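PDB 4ZOH: putative oxidoreductase molybdopterin-binding subunit from Sulfolobus tokodaii, which probably serves as the large subunit of a xanthine dehydrogenase/aldehyde oxidase family enzyme, binding its molybdenum cofactor as pterin cytosine dinucleotide. Local coordinates for residues E104-L109 / D117-H122; S127-H132 / D317-H322; I361-A366 / K387-G392. All blocks are in the same frame, centred on the assembly; numbering follows the deposited sequence.

Contact 1 of 3, residues E104-L109 / D117-H122; sequences ELDYVL and DKVKVH
V108 carries the apolar part of this contact, turning its CG1 methyl toward V119 and V121. That methyl lies between the backbone N and the carbonyl carbon of its own residue (chi1 66°), a rotation that brings V108 CG1 to 3.8 Å from V121 CG2, the two side chains crossing at about a right angle. V108 CG1 also lies 3.7 Å from V119 O, and the CB atoms of V108 and V119 are 4.5 Å apart. Y107, whose CA is the one nearest V121 CA across the contact (6.2 Å), points its side chain the other way and gives its hydroxyl to E627.

The chain leaves strand 100-104, passes through the short helix 111-114 and folds back beside itself before strand 129-138.

Polar-to-apolar contacts fill the outer side. D106 lays its side chain across V119 at about a right angle, and V119 CG1 lies 3.6 Å from D106 O.

No hydrogen bond joins the two segments directly. Instead N324 bridges them, its OD1 taking the N-H of V108 and its ND2 serving the carbonyl of V121.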
# COMPACT_ATOMS: atom_id res chain seq x y z
N GLU A 104 1.19 30.69 32.15
CA GLU A 104 0.64 29.72 33.08
C GLU A 104 -0.55 30.32 33.75
O GLU A 104 -0.44 31.41 34.25
CB GLU A 104 1.65 29.34 34.11
CG GLU A 104 2.58 28.24 33.70
CD GLU A 104 3.71 28.20 34.68
OE1 GLU A 104 3.74 27.28 35.56
OE2 GLU A 104 4.53 29.13 34.62
N LEU A 105 -1.68 29.63 33.66
CA LEU A 105 -2.90 29.97 34.36
C LEU A 105 -3.12 29.03 35.51
O LEU A 105 -2.39 28.02 35.70
CB LEU A 105 -4.11 29.91 33.45
CG LEU A 105 -3.87 30.69 32.18
CD1 LEU A 105 -4.97 30.37 31.18
CD2 LEU A 105 -3.81 32.20 32.50
N ASP A 106 -4.11 29.40 36.31
CA ASP A 106 -4.47 28.59 37.44
C ASP A 106 -5.30 27.39 36.90
O ASP A 106 -6.10 27.52 35.95
CB ASP A 106 -5.25 29.42 38.52
CG ASP A 106 -5.34 28.68 39.90
OD1 ASP A 106 -4.50 27.80 40.22
OD2 ASP A 106 -6.29 28.99 40.66
N TYR A 107 -5.13 26.26 37.58
CA TYR A 107 -5.72 24.99 37.17
C TYR A 107 -6.29 24.19 38.34
O TYR A 107 -5.89 24.39 39.49
CB TYR A 107 -4.64 24.19 36.49
CG TYR A 107 -3.43 23.95 37.32
CD1 TYR A 107 -3.32 22.76 38.05
CD2 TYR A 107 -2.36 24.84 37.32
CE1 TYR A 107 -2.21 22.48 38.81
CE2 TYR A 107 -1.25 24.57 38.09
CZ TYR A 107 -1.20 23.37 38.83
OH TYR A 107 -0.12 23.02 39.58
N VAL A 108 -7.23 23.31 38.02
CA VAL A 108 -7.81 22.45 39.03
C VAL A 108 -7.74 20.94 38.61
O VAL A 108 -8.12 20.60 37.49
CB VAL A 108 -9.23 22.96 39.39
CG1 VAL A 108 -10.20 22.84 38.26
CG2 VAL A 108 -9.74 22.30 40.66
N LEU A 109 -7.23 20.09 39.52
CA LEU A 109 -7.02 18.62 39.38
C LEU A 109 -8.11 17.76 40.05
O LEU A 109 -8.52 16.68 39.55
CB LEU A 109 -5.62 18.25 39.94
CG LEU A 109 -4.48 18.98 39.24
CD1 LEU A 109 -3.13 18.53 39.78
CD2 LEU A 109 -4.52 18.81 37.71
N ASP A 117 -16.51 25.76 40.95
CA ASP A 117 -16.36 26.84 39.95
C ASP A 117 -15.50 28.01 40.38
O ASP A 117 -15.52 29.04 39.76
CB ASP A 117 -17.72 27.27 39.41
CG ASP A 117 -18.27 26.23 38.46
OD1 ASP A 117 -17.44 25.55 37.83
OD2 ASP A 117 -19.48 26.01 38.33
N LYS A 118 -14.69 27.82 41.42
CA LYS A 118 -13.72 28.79 41.87
C LYS A 118 -12.59 28.98 40.82
O LYS A 118 -12.15 30.11 40.59
CB LYS A 118 -13.23 28.35 43.26
CG LYS A 118 -12.40 29.33 44.07
CD LYS A 118 -10.88 29.12 43.93
CE LYS A 118 -10.07 30.21 44.67
NZ LYS A 118 -9.81 31.50 43.94
N VAL A 119 -12.12 27.91 40.15
CA VAL A 119 -11.15 28.03 39.05
C VAL A 119 -11.70 27.31 37.81
O VAL A 119 -11.99 26.09 37.88
CB VAL A 119 -9.80 27.38 39.44
CG1 VAL A 119 -8.84 27.38 38.25
CG2 VAL A 119 -9.19 28.05 40.69
N LYS A 120 -11.82 28.01 36.68
CA LYS A 120 -12.43 27.40 35.49
C LYS A 120 -11.39 26.57 34.75
O LYS A 120 -10.21 26.97 34.63
CB LYS A 120 -12.99 28.42 34.52
CG LYS A 120 -14.00 29.36 35.09
CD LYS A 120 -15.39 28.78 35.04
CE LYS A 120 -16.33 29.72 35.79
NZ LYS A 120 -17.57 28.96 36.05
N VAL A 121 -11.76 25.38 34.28
CA VAL A 121 -10.78 24.52 33.56
C VAL A 121 -10.37 25.17 32.21
O VAL A 121 -9.20 25.16 31.79
CB VAL A 121 -11.30 23.08 33.36
CG1 VAL A 121 -10.33 22.29 32.47
CG2 VAL A 121 -11.41 22.42 34.73
N HIS A 122 -11.34 25.72 31.55
CA HIS A 122 -11.09 26.62 30.42
C HIS A 122 -11.76 28.00 30.69
O HIS A 122 -12.92 28.03 31.11
CB HIS A 122 -11.69 26.05 29.12
CG HIS A 122 -11.25 26.78 27.87
ND1 HIS A 122 -12.00 27.78 27.29
CD2 HIS A 122 -10.14 26.65 27.09
CE1 HIS A 122 -11.37 28.24 26.22
NE2 HIS A 122 -10.24 27.56 26.07

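Contact 2 of 3, residues S127-H132 / D317-H322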
# COMPACT_ATOMS: atom_id res chain seq x y z
N SER A 127 -19.21 26.88 33.64
CA SER A 127 -19.14 25.91 34.75
C SER A 127 -18.24 24.71 34.40
O SER A 127 -18.35 24.12 33.32
CB SER A 127 -20.50 25.33 35.05
OG SER A 127 -20.41 24.55 36.23
N ASN A 128 -17.41 24.33 35.35
CA ASN A 128 -16.66 23.08 35.28
C ASN A 128 -17.59 21.85 35.29
O ASN A 128 -17.23 20.75 34.82
CB ASN A 128 -15.69 23.04 36.43
CG ASN A 128 -14.58 23.98 36.24
OD1 ASN A 128 -14.27 24.36 35.12
ND2 ASN A 128 -13.87 24.30 37.32
N ILE A 129 -18.81 22.04 35.78
CA ILE A 129 -19.76 20.95 35.87
C ILE A 129 -20.42 20.74 34.52
O ILE A 129 -21.29 21.52 34.09
CB ILE A 129 -20.88 21.24 36.88
CG1 ILE A 129 -20.33 21.51 38.31
CG2 ILE A 129 -22.00 20.19 36.76
CD1 ILE A 129 -21.46 21.94 39.29
N TYR A 130 -20.07 19.62 33.90
CA TYR A 130 -20.61 19.23 32.60
C TYR A 130 -21.98 18.58 32.69
O TYR A 130 -22.78 18.64 31.74
CB TYR A 130 -19.57 18.29 31.96
CG TYR A 130 -19.95 17.74 30.60
CD1 TYR A 130 -19.38 18.30 29.43
CD2 TYR A 130 -20.89 16.70 30.48
CE1 TYR A 130 -19.75 17.81 28.19
CE2 TYR A 130 -21.30 16.23 29.25
CZ TYR A 130 -20.69 16.77 28.11
OH TYR A 130 -21.04 16.26 26.86
N TYR A 131 -22.28 17.92 33.80
CA TYR A 131 -23.55 17.16 33.93
C TYR A 131 -23.84 17.09 35.41
O TYR A 131 -22.91 16.94 36.23
CB TYR A 131 -23.41 15.74 33.39
CG TYR A 131 -24.58 14.81 33.73
CD1 TYR A 131 -25.74 14.80 32.97
CD2 TYR A 131 -24.51 13.96 34.85
CE1 TYR A 131 -26.78 13.92 33.27
CE2 TYR A 131 -25.55 13.08 35.17
CZ TYR A 131 -26.66 13.07 34.39
OH TYR A 131 -27.67 12.22 34.71
N HIS A 132 -25.12 17.24 35.78
CA HIS A 132 -25.50 17.22 37.18
C HIS A 132 -26.96 16.96 37.28
O HIS A 132 -27.74 17.84 37.01
CB HIS A 132 -25.15 18.48 37.96
CG HIS A 132 -25.59 18.42 39.40
ND1 HIS A 132 -25.74 19.54 40.19
CD2 HIS A 132 -25.91 17.37 40.19
CE1 HIS A 132 -26.11 19.19 41.40
NE2 HIS A 132 -26.23 17.88 41.43
N ASP A 317 -26.82 11.71 43.90
CA ASP A 317 -26.63 13.01 43.31
C ASP A 317 -25.39 12.83 42.42
O ASP A 317 -24.28 12.66 42.94
CB ASP A 317 -26.42 14.07 44.44
CG ASP A 317 -26.34 15.54 43.88
OD1 ASP A 317 -26.98 15.82 42.87
OD2 ASP A 317 -25.66 16.40 44.50
N ALA A 318 -25.61 12.78 41.09
CA ALA A 318 -24.47 12.56 40.09
C ALA A 318 -23.85 13.83 39.46
O ALA A 318 -24.54 14.61 38.81
CB ALA A 318 -24.90 11.58 38.99
N TYR A 319 -22.56 14.00 39.66
CA TYR A 319 -21.74 15.00 38.99
C TYR A 319 -20.71 14.42 37.97
O TYR A 319 -20.01 13.45 38.29
CB TYR A 319 -20.90 15.76 40.01
CG TYR A 319 -21.70 16.65 40.91
CD1 TYR A 319 -22.31 16.11 42.08
CD2 TYR A 319 -21.86 18.04 40.63
CE1 TYR A 319 -23.05 16.90 42.93
CE2 TYR A 319 -22.60 18.86 41.51
CZ TYR A 319 -23.19 18.27 42.64
OH TYR A 319 -23.91 18.97 43.53
N ALA A 320 -20.64 15.03 36.77
CA ALA A 320 -19.53 14.83 35.86
C ALA A 320 -18.86 16.20 35.71
O ALA A 320 -19.44 17.14 35.15
CB ALA A 320 -20.02 14.24 34.52
N VAL A 321 -17.62 16.28 36.14
CA VAL A 321 -16.94 17.52 36.28
C VAL A 321 -15.67 17.54 35.48
O VAL A 321 -14.95 16.57 35.58
CB VAL A 321 -16.50 17.72 37.76
CG1 VAL A 321 -16.26 19.21 38.06
CG2 VAL A 321 -17.61 17.25 38.69
N HIS A 322 -15.32 18.67 34.81
CA HIS A 322 -13.98 18.87 34.18
C HIS A 322 -12.88 19.11 35.17
O HIS A 322 -13.14 19.68 36.23
CB HIS A 322 -14.01 20.08 33.22
CG HIS A 322 -14.98 19.92 32.11
ND1 HIS A 322 -14.81 18.95 31.14
CD2 HIS A 322 -16.15 20.53 31.84
CE1 HIS A 322 -15.83 19.02 30.28
NE2 HIS A 322 -16.65 19.98 30.68
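H132 and Y319 stack face to face, side by side and pointing the same way, with ring centroids 3.8 Å apart and planes at 23°. The imidazole spans the phenol from its centre, beneath H132 CD2, to its hydroxyl, approached by H132 CE1, with Y319 CZ beneath the imidazole rim. H132 CG is anti to the backbone N (chi1 179°), which carries the ring across the strand pair until H132 NE2 meets D317 OD1 at 2.6 Å. That hydrogen bond runs in the imidazole plane and enters the carboxylate from its syn side, so the stack and the His-carboxylate bond fix the rotation of the ring. The other carboxylate oxygen of D317 takes a weak hydrogen bond from the Y319 hydroxyl. At the CD2-CE2 edge of the phenol, I129 CD1 lies in plane, 4.0 Å from Y319 CE2.

The strands run antiparallel and hold a classic beta bulge: Y130 and Y131 both face A320, whose carbonyl oxygen accepts the N-H of Y130 at 2.8 Å and that of Y131 at 3.2 Å. Strand 129-138 thereby joins as an edge strand of a mixed five-stranded sheet within the molybdopterin-binding region. Y131 O in turn takes the N-H of A320, completing this hydrogen-bonded pair.

On the face away from the stack, where Y131 also touches helix 288-304, Y131 CB packs 3.9 Å from A320 CB. The same helix touches Y130 and H322, whose rings meet obliquely with H322 NE2 beside the edge of the phenol, 3.4 Å from Y130 CD1; H322 ND1 is engaged by G284 O. At the strand start S127 forms an ST turn, its OG receiving the N-H of I129 and also bonded to D117.

Contact 3 of 3, residues I361-A366 / K387-G392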
# COMPACT_ATOMS: atom_id res chain seq x y z
N ILE A 361 -25.42 -12.95 52.49
CA ILE A 361 -26.02 -11.61 52.27
C ILE A 361 -26.53 -11.43 50.83
O ILE A 361 -27.65 -10.89 50.61
CB ILE A 361 -25.08 -10.50 52.73
CG1 ILE A 361 -25.90 -9.28 53.14
CG2 ILE A 361 -24.03 -10.24 51.66
CD1 ILE A 361 -25.11 -8.27 53.95
N ARG A 362 -25.78 -11.99 49.86
CA ARG A 362 -26.17 -11.90 48.47
C ARG A 362 -27.38 -12.78 48.15
O ARG A 362 -28.29 -12.39 47.38
CB ARG A 362 -24.92 -12.15 47.52
CG ARG A 362 -23.79 -11.13 47.69
CD ARG A 362 -22.54 -11.43 46.81
NE ARG A 362 -21.75 -10.21 46.66
CZ ARG A 362 -20.94 -9.70 47.59
NH1 ARG A 362 -20.71 -10.34 48.75
NH2 ARG A 362 -20.31 -8.55 47.35
N LEU A 363 -27.39 -14.01 48.70
CA LEU A 363 -28.56 -14.89 48.54
C LEU A 363 -29.78 -14.25 49.22
O LEU A 363 -30.88 -14.42 48.70
CB LEU A 363 -28.34 -16.31 49.09
CG LEU A 363 -27.35 -17.19 48.31
CD1 LEU A 363 -26.97 -18.34 49.21
CD2 LEU A 363 -27.95 -17.65 47.00
N LYS A 364 -29.55 -13.50 50.32
CA LYS A 364 -30.63 -12.83 51.04
C LYS A 364 -31.30 -11.72 50.17
O LYS A 364 -32.56 -11.70 50.01
CB LYS A 364 -30.16 -12.29 52.41
CG LYS A 364 -31.31 -11.60 53.17
CD LYS A 364 -31.09 -11.41 54.65
CE LYS A 364 -31.59 -12.65 55.40
NZ LYS A 364 -31.14 -12.74 56.83
N ASN A 365 -30.46 -10.88 49.53
CA ASN A 365 -30.90 -9.68 48.81
C ASN A 365 -31.17 -9.80 47.35
O ASN A 365 -31.76 -8.91 46.77
CB ASN A 365 -29.93 -8.57 49.08
CG ASN A 365 -29.96 -8.13 50.53
OD1 ASN A 365 -30.90 -7.47 50.96
ND2 ASN A 365 -28.92 -8.44 51.27
N ALA A 366 -30.78 -10.92 46.77
CA ALA A 366 -30.90 -11.18 45.35
C ALA A 366 -32.34 -11.13 44.81
O ALA A 366 -33.24 -11.77 45.38
CB ALA A 366 -30.31 -12.58 45.05
N LYS A 387 -30.72 -18.59 41.28
CA LYS A 387 -30.35 -19.93 40.83
C LYS A 387 -28.91 -20.02 40.40
O LYS A 387 -28.23 -21.01 40.68
CB LYS A 387 -31.26 -20.32 39.68
CG LYS A 387 -31.00 -21.64 38.98
CD LYS A 387 -32.28 -21.98 38.22
CE LYS A 387 -32.31 -23.45 37.83
NZ LYS A 387 -32.06 -23.64 36.37
N LEU A 388 -28.43 -18.97 39.72
CA LEU A 388 -27.02 -18.87 39.36
C LEU A 388 -26.18 -18.74 40.61
O LEU A 388 -25.14 -19.35 40.68
CB LEU A 388 -26.74 -17.72 38.38
CG LEU A 388 -25.39 -17.89 37.71
CD1 LEU A 388 -25.43 -17.59 36.23
CD2 LEU A 388 -24.43 -16.95 38.39
N LEU A 389 -26.62 -17.95 41.58
CA LEU A 389 -25.92 -17.88 42.85
C LEU A 389 -25.89 -19.24 43.62
O LEU A 389 -24.87 -19.54 44.28
CB LEU A 389 -26.54 -16.81 43.74
CG LEU A 389 -26.28 -15.34 43.45
CD1 LEU A 389 -27.27 -14.50 44.29
CD2 LEU A 389 -24.87 -14.98 43.85
N GLU A 390 -26.96 -20.04 43.51
CA GLU A 390 -26.99 -21.38 44.19
C GLU A 390 -25.91 -22.24 43.54
O GLU A 390 -25.08 -22.80 44.23
CB GLU A 390 -28.35 -22.09 44.14
CG GLU A 390 -29.57 -21.31 44.68
CD GLU A 390 -29.76 -21.33 46.21
OE1 GLU A 390 -28.79 -21.32 47.00
OE2 GLU A 390 -30.93 -21.35 46.63
N ILE A 391 -25.87 -22.24 42.20
CA ILE A 391 -24.81 -22.94 41.47
C ILE A 391 -23.43 -22.49 41.97
O ILE A 391 -22.51 -23.29 42.15
CB ILE A 391 -24.94 -22.75 39.94
CG1 ILE A 391 -26.11 -23.57 39.39
CG2 ILE A 391 -23.64 -23.15 39.23
CD1 ILE A 391 -26.68 -23.12 38.04
N GLY A 392 -23.27 -21.19 42.19
CA GLY A 392 -21.96 -20.68 42.57
C GLY A 392 -21.54 -20.89 43.98
O GLY A 392 -20.32 -20.77 44.31
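L389 makes the tight part of the contact between helices 358-365 and 385-401. L389 CB meets L363 CD2 at 3.6 Å, while the CD1 methyl of L389 reaches across to A366 CB at 3.7 Å and lies beside the carbonyl oxygen of R362. The two leucines slide past each other in opposite directions, as their antiparallel helices do. Both have CG anti to the carbonyl carbon (chi1 -75° in L389), but L389 starts out toward the other helix, whereas L363 leaves its own helix at the side and brings only its tip round. The meeting rests on a few apolar carbons: no hydrogen bond passes directly between the segments, and their local axes stay 10.3 Å apart at an angle of 161°.

The other side is looser and borders solvent. E390, an exposed residue, bends its chain at chi2 (-82°) and sets its carboxylate against L363, the two side chains crossing at an oblique angle, with E390 OE1 3.8 Å from L363 CD2. This is a polar atom resting on a methyl, without the close packing of the leucine pair.

R362 starts toward L389 but carries its guanidinium group away, to a salt bridge with E344 and hydrogen bonds with N348 and the carbonyl of Q358. At the helix end, I361 O is gripped twice from opposite faces of its plane, by the backbone N-H of N365 and by N365 ND2 at 2.8 Å, which ties the last turn down just before A366 leaves helical geometry.

The antiparallel pair thus joins helices from the two molybdopterin-binding family regions: I361 and R362 back onto helix 336-353, while L388 and L389 rest on strand 568-577.

Contacts 1 and 2 are direct neighbours, their centres 15 Å apart. N128 stitches them together through hydrogen bonds of its side chain to V119 O, 2.7 Å from N128 ND2, and to V121 N, and V121 CG2 packs against H322 O. Along the chain, segment 117-122 leads through a short link to 127-132. Contact 3 stands apart, its centre 47 Å from that of contact 1 and 36 Å from that of contact 2, with nearest atoms about 29 and 21 Å away. The pterin cytosine dinucleotide pocket draws on residues between 213 and 672; 104-109, 117-122 and 127-132 precede that range, while the other three segments fall inside it, which alone does not place them at the pocket.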